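Local coordinates for protein Apc35852 (Geobacillus stearothermophilus, PDB 1U9C) that is of unknown function but belongs to the DJ-1/PfpI family, whose relatives include chaperones and cysteine proteases, at residues A[7-12]-A[46-51]. Sequence-based numbering, arbitrary orientation.
Sequences RVLMVV and KVASIQ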
loop_
_atom_site.group_PDB
_atom_site.type_symbol
_atom_site.label_atom_id
_atom_site.label_comp_id
_atom_site.label_asym_id
_atom_site.label_seq_id
_atom_site.Cartn_x
_atom_site.Cartn_y
_atom_site.Cartn_z
ATOM N N ARG A 7 -2.445 -15.768 -5.725
ATOM C CA ARG A 7 -1.150 -15.108 -5.785
ATOM C C ARG A 7 -1.343 -13.644 -5.482
ATOM O O ARG A 7 -2.201 -12.965 -6.029
ATOM C CB ARG A 7 -0.499 -15.251 -7.148
ATOM C CG ARG A 7 -0.249 -16.678 -7.670
ATOM C CD ARG A 7 0.579 -16.735 -8.933
ATOM N NE ARG A 7 1.955 -16.256 -8.730
ATOM C CZ ARG A 7 2.670 -15.466 -9.556
ATOM N NH1 ARG A 7 2.193 -14.951 -10.686
ATOM N NH2 ARG A 7 3.915 -15.158 -9.203
ATOM N N VAL A 8 -0.516 -13.133 -4.595
ATOM C CA VAL A 8 -0.553 -11.741 -4.131
ATOM C C VAL A 8 0.780 -11.069 -4.445
ATOM O O VAL A 8 1.836 -11.584 -4.098
ATOM C CB VAL A 8 -0.876 -11.600 -2.624
ATOM C CG1 VAL A 8 -0.916 -10.181 -2.204
ATOM C CG2 VAL A 8 -2.181 -12.290 -2.302
ATOM N N LEU A 9 0.707 -9.904 -5.072
ATOM C CA LEU A 9 1.881 -9.064 -5.326
ATOM C C LEU A 9 1.925 -7.981 -4.248
ATOM O O LEU A 9 0.969 -7.224 -4.105
ATOM C CB LEU A 9 1.767 -8.400 -6.698
ATOM C CG LEU A 9 2.863 -7.400 -7.049
ATOM C CD1 LEU A 9 4.214 -8.073 -7.155
ATOM C CD2 LEU A 9 2.487 -6.674 -8.333
ATOM N N MET A 10 3.014 -7.896 -3.492
ATOM C CA MET A 10 3.190 -6.803 -2.524
ATOM C C MET A 10 4.243 -5.842 -3.003
ATOM O O MET A 10 5.279 -6.340 -3.491
ATOM C CB MET A 10 3.574 -7.363 -1.159
ATOM C CG MET A 10 2.495 -8.311 -0.598
ATOM S SD MET A 10 2.793 -8.852 1.109
ATOM C CE MET A 10 2.340 -7.379 2.009
ATOM N N VAL A 11 3.978 -4.540 -2.962
ATOM C CA VAL A 11 4.948 -3.571 -3.477
ATOM C C VAL A 11 5.203 -2.540 -2.407
ATOM O O VAL A 11 4.295 -1.909 -1.888
ATOM C CB VAL A 11 4.437 -2.891 -4.758
ATOM C CG1 VAL A 11 5.539 -2.009 -5.338
ATOM C CG2 VAL A 11 3.992 -3.884 -5.810
ATOM N N VAL A 12 6.489 -2.360 -2.068
ATOM C CA VAL A 12 6.909 -1.415 -1.055
ATOM C C VAL A 12 7.898 -0.367 -1.611
ATOM O O VAL A 12 8.535 -0.510 -2.636
ATOM C CB VAL A 12 7.525 -2.139 0.174
ATOM C CG1 VAL A 12 6.514 -3.090 0.757
ATOM C CG2 VAL A 12 8.838 -2.874 -0.194
ATOM N N LYS A 46 4.542 -12.600 -3.900
ATOM C CA LYS A 46 5.729 -12.013 -4.519
ATOM C C LYS A 46 5.991 -10.693 -3.849
ATOM O O LYS A 46 5.118 -9.806 -3.769
ATOM C CB LYS A 46 5.560 -11.746 -6.019
ATOM C CG LYS A 46 6.839 -11.147 -6.624
ATOM C CD LYS A 46 6.884 -11.113 -8.114
ATOM C CE LYS A 46 8.161 -10.541 -8.613
ATOM N NZ LYS A 46 8.263 -10.681 -10.112
ATOM N N VAL A 47 7.177 -10.539 -3.303
ATOM C CA VAL A 47 7.611 -9.330 -2.617
ATOM C C VAL A 47 8.466 -8.451 -3.495
ATOM O O VAL A 47 9.553 -8.841 -3.848
ATOM C CB VAL A 47 8.376 -9.685 -1.306
ATOM C CG1 VAL A 47 8.732 -8.432 -0.560
ATOM C CG2 VAL A 47 7.543 -10.606 -0.400
ATOM N N ALA A 48 7.919 -7.336 -3.927
ATOM C CA ALA A 48 8.582 -6.392 -4.786
ATOM C C ALA A 48 8.754 -5.032 -4.127
ATOM O O ALA A 48 8.037 -4.654 -3.196
ATOM C CB ALA A 48 7.849 -6.248 -6.121
ATOM N N SER A 49 9.705 -4.295 -4.646
ATOM C CA SER A 49 9.848 -2.875 -4.317
ATOM C C SER A 49 10.107 -2.118 -5.597
ATOM O O SER A 49 10.377 -2.672 -6.654
ATOM C CB SER A 49 10.883 -2.648 -3.233
ATOM O OG SER A 49 12.197 -2.968 -3.734
ATOM N N ILE A 50 10.042 -0.794 -5.517
ATOM C CA ILE A 50 10.318 0.020 -6.689
ATOM C C ILE A 50 11.710 -0.315 -7.251
ATOM O O ILE A 50 11.888 -0.448 -8.492
ATOM C CB ILE A 50 10.161 1.498 -6.299
ATOM C CG1 ILE A 50 8.747 1.851 -5.874
ATOM C CG2 ILE A 50 10.702 2.397 -7.457
ATOM C CD1 ILE A 50 7.659 1.577 -6.875
ATOM N N GLN A 51 12.722 -0.409 -6.389
ATOM C CA GLN A 51 14.093 -0.647 -6.822
ATOM C C GLN A 51 14.615 -2.043 -6.775
ATOM O O GLN A 51 15.635 -2.327 -7.409
ATOM C CB GLN A 51 15.048 0.189 -5.983
ATOM C CG GLN A 51 14.748 1.692 -6.037
ATOM C CD GLN A 51 15.106 2.298 -7.319
ATOM O OE1 GLN A 51 14.414 2.084 -8.344
ATOM N NE2 GLN A 51 16.193 3.081 -7.311
#
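Parallel pairing of L9 with K46, M10 with V47, V11 with A48 and V12 with S49 is established by five hydrogen bonds that alternate in direction: K46 N to V8 O, M10 N to K46 O, A48 N to M10 O, V12 N to A48 O and I50 N to V12 O. The second is almost straight (N-H...O 177°), whereas V12 N lies 23° out of the A48 carbonyl plane. I50 N to V12 O, the longest at 3.3 Å, closes the V12-S49 bridge, its donor lying just beyond strand 44-49.

K46 can be followed outward beside L9. Its CG is anti to the backbone N (chi1 -179°) and the rest is extended. CB, 4.2 Å from V8 O, starts a run in which CB, CG and CD each come within 4.2 Å of L9 CD1. Beyond CD the chain leads past the leucine through CE to NZ, which forms a salt bridge with D86. L9 CD1 also reaches A48 CB at 4.2 Å. Among the side chains of M10, V47, V12 and S49, V12 CG2 meets S49 CB at 3.7 Å, while S49 OG turns to T79 and N14.

Helix 28-40 covers M10 and V47 through F31, and L9 and V11 pack against I93. Strand 7-12 is interior to the sheet: 44-49 bonds to one edge, and backbone bonds of L9 with A92 and F94 and of V11 with F94 join 92-95 to the other. Helix 28-40 makes the beta-alpha-beta crossover to 44-49.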